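Local coordinates for aldehyde dehydrogenase (Staphylococcus aureus, PDB 6K10), which oxidises the carotenoid aldehyde 4,4'-diaponeurosporen-4-al to 4,4'-diaponeurosporenoic acid with NAD+, a step in the biosynthesis of the virulence pigment staphyloxanthin, at residues E48-L52 / A66-I71; T74-I78 / F129-I133; P120-P124 / T245-S251; M218-S222 / I339-I344. The protein carries 1 engineered substitution. All coordinates share one frame; numbering follows the deposited sequence. Where two conformers were deposited one is given.

Contact 1: residues E48-L52 / A66-I71; sequences ESDIL and AYATEI
Leu52 and Ile71 meet at the inner side of a corner where two consecutive helices, 48-59 and 63-89, joined by a short link, cross near a right angle (102° in these segments). The tight part is the apolar wedge. Ile71 sends CD1 between its neighbours, 3.6 Å from Leu52 CD2 and 3.7 Å from Ile51 CG2, while Leu52 CD2 also presses on the methyl of Ala66 (CD2 to CB, 3.7 Å). Ile51 and Ile71 both go on to pack against Ile44 of helix 30-46, which carries this wedge into the interior.

At the Glu48 end the contact thins to one polar link. With its CG anti to the backbone N (chi1 179°) and the rest of the chain extended, Glu48 spans the gap to the rim of the Tyr67 ring, its carboxylate plane turned 84° from the ring. This partly exposed side lies at the dimer interface. Phe457 of the second subunit meets the Tyr67 ring edge-to-face, and Lys461 of that subunit forms a salt bridge with Glu48 OE2. The remaining oxygen, Glu48 OE1, accepts the hydrogen bond of Tyr67 OH at 2.7 Å, the hydroxyl coming from well above the carboxylate plane.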
loop_
_atom_site.group_PDB
_atom_site.type_symbol
_atom_site.label_atom_id
_atom_site.label_comp_id
_atom_site.label_asym_id
_atom_site.label_seq_id
_atom_site.Cartn_x
_atom_site.Cartn_y
_atom_site.Cartn_z
ATOM N N GLU A 48 30.575 12.104 -9.287
ATOM C CA GLU A 48 30.883 10.680 -9.186
ATOM C C GLU A 48 32.132 10.430 -8.347
ATOM O O GLU A 48 32.151 9.538 -7.493
ATOM C CB GLU A 48 31.052 10.081 -10.582
ATOM C CG GLU A 48 31.390 8.601 -10.565
ATOM C CD GLU A 48 31.731 8.062 -11.939
ATOM O OE1 GLU A 48 30.830 8.027 -12.803
ATOM O OE2 GLU A 48 32.898 7.674 -12.155
ATOM N N SER A 49 33.184 11.217 -8.576
ATOM C CA SER A 49 34.423 11.014 -7.833
ATOM C C SER A 49 34.228 11.283 -6.344
ATOM O O SER A 49 34.724 10.528 -5.500
ATOM C CB SER A 49 35.529 11.905 -8.399
ATOM O OG SER A 49 36.805 11.373 -8.093
ATOM N N ASP A 50 33.503 12.352 -6.005
ATOM C CA ASP A 50 33.272 12.675 -4.600
ATOM C C ASP A 50 32.396 11.631 -3.920
ATOM O O ASP A 50 32.588 11.342 -2.733
ATOM C CB ASP A 50 32.638 14.062 -4.474
ATOM C CG ASP A 50 33.228 15.064 -5.449
ATOM O OD1 ASP A 50 32.929 14.974 -6.661
ATOM O OD2 ASP A 50 33.996 15.943 -5.007
ATOM N N ILE A 51 31.431 11.064 -4.645
ATOM C CA ILE A 51 30.593 10.016 -4.068
ATOM C C ILE A 51 31.423 8.772 -3.783
ATOM O O ILE A 51 31.317 8.167 -2.710
ATOM C CB ILE A 51 29.408 9.700 -4.999
ATOM C CG1 ILE A 51 28.545 10.943 -5.205
ATOM C CG2 ILE A 51 28.569 8.572 -4.421
ATOM C CD1 ILE A 51 27.665 10.868 -6.433
ATOM N N LEU A 52 32.259 8.367 -4.745
ATOM C CA LEU A 52 33.129 7.214 -4.532
ATOM C C LEU A 52 34.073 7.444 -3.359
ATOM O O LEU A 52 34.308 6.535 -2.554
ATOM C CB LEU A 52 33.923 6.907 -5.803
ATOM C CG LEU A 52 33.155 6.370 -7.013
ATOM C CD1 LEU A 52 34.066 6.297 -8.231
ATOM C CD2 LEU A 52 32.562 5.003 -6.709
ATOM N N ALA A 66 30.974 -0.048 -5.047
ATOM C CA ALA A 66 30.233 1.203 -4.934
ATOM C C ALA A 66 29.501 1.540 -6.224
ATOM O O ALA A 66 28.415 2.129 -6.186
ATOM C CB ALA A 66 31.177 2.340 -4.547
ATOM N N TYR A 67 30.069 1.175 -7.375
ATOM C CA TYR A 67 29.393 1.467 -8.633
ATOM C C TYR A 67 28.240 0.504 -8.879
ATOM O O TYR A 67 27.173 0.912 -9.353
ATOM C CB TYR A 67 30.382 1.429 -9.796
ATOM C CG TYR A 67 30.159 2.566 -10.760
ATOM C CD1 TYR A 67 30.743 3.804 -10.543
ATOM C CD2 TYR A 67 29.326 2.416 -11.862
ATOM C CE1 TYR A 67 30.528 4.856 -11.408
ATOM C CE2 TYR A 67 29.101 3.464 -12.732
ATOM C CZ TYR A 67 29.706 4.681 -12.500
ATOM O OH TYR A 67 29.489 5.730 -13.362
ATOM N N ALA A 68 28.427 -0.775 -8.552
ATOM C CA ALA A 68 27.390 -1.762 -8.833
ATOM C C ALA A 68 26.205 -1.636 -7.882
ATOM O O ALA A 68 25.079 -1.981 -8.256
ATOM C CB ALA A 68 27.974 -3.172 -8.765
ATOM N N THR A 69 26.426 -1.146 -6.661
ATOM C CA THR A 69 25.371 -1.118 -5.657
ATOM C C THR A 69 24.882 0.277 -5.295
ATOM O O THR A 69 23.877 0.389 -4.584
ATOM C CB THR A 69 25.832 -1.826 -4.371
ATOM O OG1 THR A 69 26.897 -1.084 -3.763
ATOM C CG2 THR A 69 26.307 -3.240 -4.677
ATOM N N GLU A 70 25.551 1.342 -5.744
ATOM C CA GLU A 70 25.108 2.681 -5.370
ATOM C C GLU A 70 25.009 3.627 -6.564
ATOM O O GLU A 70 23.921 4.124 -6.869
ATOM C CB GLU A 70 26.033 3.280 -4.303
ATOM C CG GLU A 70 26.318 2.354 -3.127
ATOM C CD GLU A 70 25.851 2.914 -1.793
ATOM O OE1 GLU A 70 24.977 3.805 -1.784
ATOM O OE2 GLU A 70 26.355 2.456 -0.750
ATOM N N ILE A 71 26.123 3.889 -7.246
ATOM C CA ILE A 71 26.125 4.914 -8.291
ATOM C C ILE A 71 25.531 4.380 -9.587
ATOM O O ILE A 71 24.560 4.934 -10.116
ATOM C CB ILE A 71 27.545 5.458 -8.522
ATOM C CG1 ILE A 71 28.104 6.063 -7.239
ATOM C CG2 ILE A 71 27.535 6.489 -9.638
ATOM C CD1 ILE A 71 29.457 6.696 -7.425
#

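Contact 2: residues T74-I78 / F129-I133; sequences TLKSI and FEPLI
Ser77 OG donates a hydrogen bond of 2.7 Å to Glu130 OE2, arriving at the syn lone pair of the carboxylate. Beside this link the end of Ile133 fills the groove of the facing helix: its CD1 lies 3.6 Å from Ser77 OG and 3.5 Å from Ile78 CG1, the latter closer than usual for two carbons, with the two isoleucine side chains crossing at about a right angle. At the N-terminal end Thr74 CG2 rests 3.7 Å from Phe129 CB.

The next shell fixes these groups. Glu130 bends at its second torsion (chi2 52°), which brings the carboxylate back toward Ser77; its other oxygen, OE1, is hydrogen-bonded to Ser427 OG, so both oxygens are held, and Tyr422 and His423 pack against the side chain. The hydroxyl of Thr74 is turned to Glu70 O and Gln126 OE1, leaving its methyl to face Phe129.

The two helical segments run almost parallel, 5° apart with axes 9.9 Å from each other. Helix 126-138, kinked at Pro131, is the connection of a beta-alpha-beta crossover between the parallel strands 104-118 and 141-145 of the Rossmann-like nucleotide-binding sheet. Helix 63-89 packs on one side of it. Helix 30-46 touches both members of the pair, through Ile44 and Leu40, and helix 151-164 receives the Phe129 ring on Ile157 and Ile161.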
loop_
_atom_site.group_PDB
_atom_site.type_symbol
_atom_site.label_atom_id
_atom_site.label_comp_id
_atom_site.label_asym_id
_atom_site.label_seq_id
_atom_site.Cartn_x
_atom_site.Cartn_y
_atom_site.Cartn_z
ATOM N N THR A 74 21.895 3.536 -9.734
ATOM C CA THR A 74 21.054 4.727 -9.674
ATOM C C THR A 74 20.986 5.416 -11.030
ATOM O O THR A 74 19.904 5.796 -11.491
ATOM C CB THR A 74 21.582 5.685 -8.605
ATOM O OG1 THR A 74 21.536 5.039 -7.326
ATOM C CG2 THR A 74 20.747 6.959 -8.556
ATOM N N LEU A 75 22.138 5.585 -11.686
ATOM C CA LEU A 75 22.157 6.173 -13.021
ATOM C C LEU A 75 21.290 5.371 -13.982
ATOM O O LEU A 75 20.524 5.939 -14.770
ATOM C CB LEU A 75 23.594 6.253 -13.537
ATOM C CG LEU A 75 24.504 7.270 -12.849
ATOM C CD1 LEU A 75 25.913 7.169 -13.407
ATOM C CD2 LEU A 75 23.956 8.677 -13.026
ATOM N N LYS A 76 21.396 4.043 -13.924
ATOM C CA LYS A 76 20.567 3.192 -14.770
ATOM C C LYS A 76 19.087 3.382 -14.461
ATOM O O LYS A 76 18.253 3.411 -15.375
ATOM C CB LYS A 76 20.973 1.730 -14.589
ATOM C CG LYS A 76 20.376 0.785 -15.615
ATOM N N SER A 77 18.740 3.522 -13.179
ATOM C CA SER A 77 17.339 3.697 -12.808
ATOM C C SER A 77 16.800 5.044 -13.278
ATOM O O SER A 77 15.657 5.128 -13.746
ATOM C CB SER A 77 17.177 3.546 -11.295
ATOM O OG SER A 77 15.816 3.646 -10.915
ATOM N N ILE A 78 17.599 6.109 -13.154
ATOM C CA ILE A 78 17.185 7.417 -13.661
ATOM C C ILE A 78 16.906 7.336 -15.152
ATOM O O ILE A 78 15.882 7.830 -15.641
ATOM C CB ILE A 78 18.257 8.483 -13.363
ATOM C CG1 ILE A 78 18.435 8.686 -11.862
ATOM C CG2 ILE A 78 17.897 9.801 -14.042
ATOM C CD1 ILE A 78 19.681 9.462 -11.501
ATOM N N PHE A 129 18.521 7.743 -3.299
ATOM C CA PHE A 129 18.183 8.186 -4.647
ATOM C C PHE A 129 17.236 7.257 -5.394
ATOM O O PHE A 129 16.474 7.735 -6.243
ATOM C CB PHE A 129 19.466 8.426 -5.447
ATOM C CG PHE A 129 20.188 9.689 -5.045
ATOM C CD1 PHE A 129 19.805 10.899 -5.587
ATOM C CD2 PHE A 129 21.214 9.675 -4.118
ATOM C CE1 PHE A 129 20.431 12.071 -5.227
ATOM C CE2 PHE A 129 21.846 10.850 -3.751
ATOM C CZ PHE A 129 21.456 12.051 -4.308
ATOM N N GLU A 130 17.229 5.949 -5.101
ATOM C CA GLU A 130 16.210 5.108 -5.723
ATOM C C GLU A 130 14.798 5.497 -5.275
ATOM O O GLU A 130 13.915 5.623 -6.138
ATOM C CB GLU A 130 16.509 3.624 -5.485
ATOM C CG GLU A 130 15.444 2.708 -6.071
ATOM C CD GLU A 130 15.152 3.009 -7.539
ATOM O OE1 GLU A 130 13.964 2.973 -7.933
ATOM O OE2 GLU A 130 16.102 3.280 -8.303
ATOM N N PRO A 131 14.521 5.719 -3.981
ATOM C CA PRO A 131 13.214 6.320 -3.652
ATOM C C PRO A 131 13.003 7.676 -4.298
ATOM O O PRO A 131 11.902 7.956 -4.793
ATOM C CB PRO A 131 13.233 6.416 -2.119
ATOM C CG PRO A 131 14.295 5.510 -1.675
ATOM C CD PRO A 131 15.309 5.439 -2.768
ATOM N N LEU A 132 14.037 8.522 -4.323
ATOM C CA LEU A 132 13.886 9.868 -4.868
ATOM C C LEU A 132 13.464 9.837 -6.332
ATOM O O LEU A 132 12.616 10.632 -6.759
ATOM C CB LEU A 132 15.191 10.647 -4.717
ATOM C CG LEU A 132 15.114 12.109 -5.165
ATOM C CD1 LEU A 132 14.196 12.900 -4.242
ATOM C CD2 LEU A 132 16.493 12.745 -5.241
ATOM N N ILE A 133 14.057 8.935 -7.119
ATOM C CA ILE A 133 13.668 8.793 -8.520
ATOM C C ILE A 133 12.167 8.569 -8.626
ATOM O O ILE A 133 11.477 9.211 -9.426
ATOM C CB ILE A 133 14.451 7.648 -9.186
ATOM C CG1 ILE A 133 15.943 7.969 -9.238
ATOM C CG2 ILE A 133 13.923 7.400 -10.582
ATOM C CD1 ILE A 133 16.806 6.748 -9.467
#

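Contact 3: residues P120-P124 / T245-S251; sequences PFNYP and TNAGQTS. Engineered in segment 245-251: Ser251 (natural residue Cys).
Tyr123 OH and Thr250 OG1 share a hydrogen bond of 2.8 Å at the edge of the tyrosine ring, and two asparagines join the same loops. Asn246 ND2 donates to Asn122 O (2.9 Å) and also to Gln249 O within its own segment, so one amide nitrogen ties two backbone carbonyls together. Asn122 ND2 gives a straighter bond to Gln249 O (3.1 Å, 154°), with the acceptor lying in its amide plane. The two donors reach Gln249 O from opposite faces of the carbonyl plane, and the inverse gamma turn centred on Gln249 presents that oxygen to both. Asn122 takes the crowded position between its backbone N and carbonyl carbon (chi1 59°), which turns its amide to the 245-251 loop.

Within that loop Gln249 NE2 donates to Asn246 O at 3.0 Å, nearly straight at 166°; NE2 also donates to Arg291 O, and OE1 accepts from Val293 N. Packing surrounds this network. Asn246 ND2 lies 3.5 Å above the plane of the Tyr123 ring, near its rim, and Gln249 OE1 meets the edge of Phe121 at CE1 (3.6 Å). Lys61 adds a cation-pi contact to Tyr123 and a second bond to Asn122 O.

The loop ends at Ser251, an engineered replacement of the cysteine predicted to be the active-site residue. Asn122 ND2 lies 4.2 Å from Ser251 N, consistent with the family's oxyanion hole, in which an asparagine at this position and the backbone N of the nucleophile stabilise the tetrahedral intermediate; Gln249 O would then hold that amide in orientation.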
loop_
_atom_site.group_PDB
_atom_site.type_symbol
_atom_site.label_atom_id
_atom_site.label_comp_id
_atom_site.label_asym_id
_atom_site.label_seq_id
_atom_site.Cartn_x
_atom_site.Cartn_y
_atom_site.Cartn_z
ATOM N N PRO A 120 19.242 4.885 5.614
ATOM C CA PRO A 120 20.206 4.467 6.636
ATOM C C PRO A 120 21.643 4.537 6.142
ATOM O O PRO A 120 21.909 5.104 5.078
ATOM C CB PRO A 120 19.781 3.027 6.928
ATOM C CG PRO A 120 19.317 2.536 5.591
ATOM C CD PRO A 120 18.715 3.729 4.868
ATOM N N PHE A 121 22.575 3.950 6.894
ATOM C CA PHE A 121 24.001 4.114 6.643
ATOM C C PHE A 121 24.586 3.118 5.647
ATOM O O PHE A 121 25.667 3.385 5.110
ATOM C CB PHE A 121 24.785 4.000 7.963
ATOM C CG PHE A 121 24.870 2.585 8.502
ATOM C CD1 PHE A 121 25.825 1.697 8.029
ATOM C CD2 PHE A 121 24.018 2.157 9.502
ATOM C CE1 PHE A 121 25.905 0.408 8.514
ATOM C CE2 PHE A 121 24.104 0.870 10.002
ATOM C CZ PHE A 121 25.053 -0.005 9.509
ATOM N N ASN A 122 23.940 1.970 5.415
ATOM C CA ASN A 122 24.650 0.855 4.795
ATOM C C ASN A 122 24.777 0.991 3.281
ATOM O O ASN A 122 25.829 0.662 2.723
ATOM C CB ASN A 122 23.980 -0.472 5.174
ATOM C CG ASN A 122 22.525 -0.550 4.758
ATOM O OD1 ASN A 122 21.773 0.411 4.886
ATOM N ND2 ASN A 122 22.117 -1.719 4.270
ATOM N N TYR A 123 23.734 1.454 2.598
ATOM C CA TYR A 123 23.832 1.894 1.209
ATOM C C TYR A 123 23.337 3.333 1.182
ATOM O O TYR A 123 22.246 3.629 0.675
ATOM C CB TYR A 123 23.049 0.991 0.261
ATOM C CG TYR A 123 23.608 -0.413 0.206
ATOM C CD1 TYR A 123 23.283 -1.346 1.182
ATOM C CD2 TYR A 123 24.480 -0.798 -0.803
ATOM C CE1 TYR A 123 23.797 -2.626 1.147
ATOM C CE2 TYR A 123 24.999 -2.079 -0.849
ATOM C CZ TYR A 123 24.654 -2.988 0.130
ATOM O OH TYR A 123 25.168 -4.264 0.094
ATOM N N PRO A 124 24.130 4.257 1.733
ATOM C CA PRO A 124 23.596 5.582 2.082
ATOM C C PRO A 124 23.268 6.440 0.882
ATOM O O PRO A 124 22.509 7.407 1.023
ATOM C CB PRO A 124 24.724 6.198 2.918
ATOM C CG PRO A 124 25.966 5.537 2.404
ATOM C CD PRO A 124 25.572 4.140 2.009
ATOM N N THR A 245 29.651 -8.999 0.598
ATOM C CA THR A 245 29.470 -7.678 0.016
ATOM C C THR A 245 29.096 -6.688 1.113
ATOM O O THR A 245 28.266 -6.985 1.977
ATOM C CB THR A 245 28.379 -7.721 -1.059
ATOM O OG1 THR A 245 28.850 -8.453 -2.198
ATOM C CG2 THR A 245 27.976 -6.315 -1.491
ATOM N N ASN A 246 29.733 -5.515 1.088
ATOM C CA ASN A 246 29.503 -4.451 2.073
ATOM C C ASN A 246 29.783 -4.924 3.497
ATOM O O ASN A 246 29.207 -4.404 4.457
ATOM C CB ASN A 246 28.082 -3.886 1.967
ATOM C CG ASN A 246 27.979 -2.465 2.496
ATOM O OD1 ASN A 246 28.954 -1.712 2.487
ATOM N ND2 ASN A 246 26.792 -2.095 2.964
ATOM N N ALA A 247 30.668 -5.913 3.639
ATOM C CA ALA A 247 31.041 -6.473 4.938
ATOM C C ALA A 247 29.815 -6.943 5.720
ATOM O O ALA A 247 29.751 -6.829 6.944
ATOM C CB ALA A 247 31.858 -5.470 5.759
ATOM N N GLY A 248 28.826 -7.471 5.003
ATOM C CA GLY A 248 27.639 -8.007 5.638
ATOM C C GLY A 248 26.592 -6.991 6.035
ATOM O O GLY A 248 25.561 -7.380 6.597
ATOM N N GLN A 249 26.810 -5.710 5.754
ATOM C CA GLN A 249 25.891 -4.656 6.179
ATOM C C GLN A 249 24.804 -4.468 5.117
ATOM O O GLN A 249 24.717 -3.455 4.422
ATOM C CB GLN A 249 26.667 -3.375 6.457
ATOM C CG GLN A 249 27.773 -3.595 7.488
ATOM C CD GLN A 249 28.738 -2.434 7.603
ATOM O OE1 GLN A 249 28.751 -1.721 8.607
ATOM N NE2 GLN A 249 29.566 -2.249 6.581
ATOM N N THR A 250 23.957 -5.490 5.011
ATOM C CA THR A 250 22.902 -5.543 4.008
ATOM C C THR A 250 21.666 -6.183 4.622
ATOM O O THR A 250 21.765 -7.196 5.319
ATOM C CB THR A 250 23.348 -6.339 2.773
ATOM O OG1 THR A 250 24.615 -5.847 2.320
ATOM C CG2 THR A 250 22.330 -6.209 1.651
ATOM N N SER A 251 20.503 -5.586 4.356
ATOM C CA SER A 251 19.270 -6.106 4.932
ATOM C C SER A 251 18.872 -7.448 4.331
ATOM O O SER A 251 18.151 -8.217 4.977
ATOM C CB SER A 251 18.144 -5.087 4.763
ATOM O OG SER A 251 17.872 -4.848 3.393
#

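Contact 4: residues M218-S222 / I339-I344; sequences MGGKS and IMQEEI
Glu343 lays one face of its carboxylate over the Gly219-Gly220 backbone, joining the Gly-Gly-Lys loop between strands 214-217 and 223-226 to the Glu-Glu-Ile loop before strand 348-354, both recurrent motifs of the aldehyde dehydrogenase fold. Gly220 N points up at OE1 in an almost straight bond (3.1 Å, 171°), coming from 68° out of the carboxylate plane. On the same face Gly220 O stands over the carboxylate carbon, 3.0 Å from Glu343 CD, close to both oxygens without bonding them. Gly219 CA is 3.5 Å from Glu343 OE1, an approach that leaves no room for a CB there. In relatives the glutamate of this motif binds the nicotinamide ribose of NAD, and Glu343 probably does the same.

Lys221 supplies the other half. Its chain runs out past Glu343 CA and then bends at its last two torsions, curling the ammonium in under the loop. Met340 CE covers the bend, 3.9 Å from Lys221 CE. Asp255 OD1 makes a salt bridge to the same nitrogen, while Asp255 OD2 accepts from Ile344 N. Two backbone carbonyls complete the grip on Lys221 NZ: Ile339 O at 3.0 Å, in its carbonyl plane, and Glu342 O at 2.6 Å.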
loop_
_atom_site.group_PDB
_atom_site.type_symbol
_atom_site.label_atom_id
_atom_site.label_comp_id
_atom_site.label_asym_id
_atom_site.label_seq_id
_atom_site.Cartn_x
_atom_site.Cartn_y
_atom_site.Cartn_z
ATOM N N MET A 218 12.386 -2.666 6.500
ATOM C CA MET A 218 13.069 -2.894 7.768
ATOM C C MET A 218 13.937 -4.152 7.725
ATOM O O MET A 218 14.631 -4.386 6.727
ATOM C CB MET A 218 12.050 -2.921 8.909
ATOM C CG MET A 218 11.386 -1.546 9.091
ATOM S SD MET A 218 9.997 -1.399 10.232
ATOM C CE MET A 218 8.817 -2.550 9.541
ATOM N N GLY A 219 13.937 -4.947 8.794
ATOM C CA GLY A 219 14.987 -5.922 8.979
ATOM C C GLY A 219 14.463 -7.276 9.434
ATOM O O GLY A 219 13.326 -7.667 9.159
ATOM N N GLY A 220 15.329 -7.993 10.131
ATOM C CA GLY A 220 15.119 -9.372 10.501
ATOM C C GLY A 220 16.385 -10.157 10.235
ATOM O O GLY A 220 17.439 -9.586 9.959
ATOM N N LYS A 221 16.279 -11.478 10.313
ATOM C CA LYS A 221 17.419 -12.370 10.096
ATOM C C LYS A 221 17.082 -13.259 8.901
ATOM O O LYS A 221 16.286 -14.196 9.020
ATOM C CB LYS A 221 17.727 -13.171 11.360
ATOM C CG LYS A 221 18.155 -12.293 12.543
ATOM C CD LYS A 221 18.254 -13.075 13.849
ATOM C CE LYS A 221 19.397 -14.071 13.826
ATOM N NZ LYS A 221 20.726 -13.400 13.759
ATOM N N SER A 222 17.680 -12.954 7.749
ATOM C CA SER A 222 17.376 -13.667 6.512
ATOM C C SER A 222 18.029 -15.045 6.521
ATOM O O SER A 222 19.257 -15.130 6.596
ATOM C CB SER A 222 17.855 -12.864 5.308
ATOM O OG SER A 222 17.224 -11.594 5.235
ATOM N N ILE A 339 24.493 -14.747 18.807
ATOM C CA ILE A 339 24.499 -14.435 17.384
ATOM C C ILE A 339 23.153 -14.726 16.727
ATOM O O ILE A 339 22.881 -14.218 15.633
ATOM C CB ILE A 339 25.641 -15.209 16.695
ATOM C CG1 ILE A 339 25.939 -14.625 15.314
ATOM C CG2 ILE A 339 25.306 -16.688 16.592
ATOM C CD1 ILE A 339 26.646 -13.293 15.362
ATOM N N MET A 340 22.292 -15.516 17.366
ATOM C CA MET A 340 20.971 -15.813 16.830
ATOM C C MET A 340 19.870 -14.984 17.481
ATOM O O MET A 340 18.687 -15.258 17.256
ATOM C CB MET A 340 20.662 -17.304 16.978
ATOM C CG MET A 340 21.486 -18.193 16.067
ATOM S SD MET A 340 21.340 -17.722 14.330
ATOM C CE MET A 340 19.589 -17.983 14.066
ATOM N N GLN A 341 20.230 -13.974 18.275
ATOM C CA GLN A 341 19.252 -13.137 18.952
ATOM C C GLN A 341 19.078 -11.766 18.316
ATOM O O GLN A 341 18.138 -11.051 18.681
ATOM C CB GLN A 341 19.636 -12.949 20.429
ATOM C CG GLN A 341 19.961 -14.237 21.158
ATOM C CD GLN A 341 18.846 -15.257 21.069
ATOM O OE1 GLN A 341 17.670 -14.927 21.223
ATOM N NE2 GLN A 341 19.210 -16.508 20.815
ATOM N N GLU A 342 19.951 -11.375 17.390
ATOM C CA GLU A 342 19.882 -10.057 16.778
ATOM C C GLU A 342 20.250 -10.161 15.306
ATOM O O GLU A 342 20.966 -11.077 14.893
ATOM C CB GLU A 342 20.818 -9.059 17.486
ATOM C CG GLU A 342 22.304 -9.388 17.356
ATOM C CD GLU A 342 23.206 -8.305 17.927
ATOM O OE1 GLU A 342 23.571 -8.400 19.119
ATOM O OE2 GLU A 342 23.555 -7.359 17.186
ATOM N N GLU A 343 19.736 -9.220 14.514
ATOM C CA GLU A 343 20.189 -9.088 13.136
ATOM C C GLU A 343 21.674 -8.757 13.133
ATOM O O GLU A 343 22.096 -7.748 13.707
ATOM C CB GLU A 343 19.388 -8.006 12.410
ATOM C CG GLU A 343 19.804 -7.787 10.956
ATOM C CD GLU A 343 18.833 -6.901 10.191
ATOM O OE1 GLU A 343 17.877 -6.384 10.808
ATOM O OE2 GLU A 343 19.021 -6.727 8.967
ATOM N N ILE A 344 22.470 -9.619 12.501
ATOM C CA ILE A 344 23.922 -9.503 12.605
ATOM C C ILE A 344 24.412 -8.237 11.917
ATOM O O ILE A 344 25.170 -7.451 12.499
ATOM C CB ILE A 344 24.593 -10.762 12.034
ATOM C CG1 ILE A 344 24.111 -11.989 12.807
ATOM C CG2 ILE A 344 26.105 -10.640 12.093
ATOM C CD1 ILE A 344 24.519 -13.286 12.191
#

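Overall arrangement
Contacts 1 and 2 follow one another along helix 63-89, their centres 13 Å apart, and meet where Tyr67 OH touches Leu75 CD1 at 3.9 Å. Glu70, on the same helix, connects contact 1 to contact 3: its OE2 lies 3.2 Å from Tyr123 CA. Contacts 3 and 4, with centres 14 Å apart, interleave along the chain and border the active site; Ser251 O is 3.5 Å from Ser222 OG. The side chain of Ser251 is about 6 Å from that of Glu217, the other predicted active-site residue, and about 5 Å from that of Glu343. Glu130 of contact 2 approaches Glu217 to about 9 Å between side chains, whereas contact 1 lies outward, at the dimer interface.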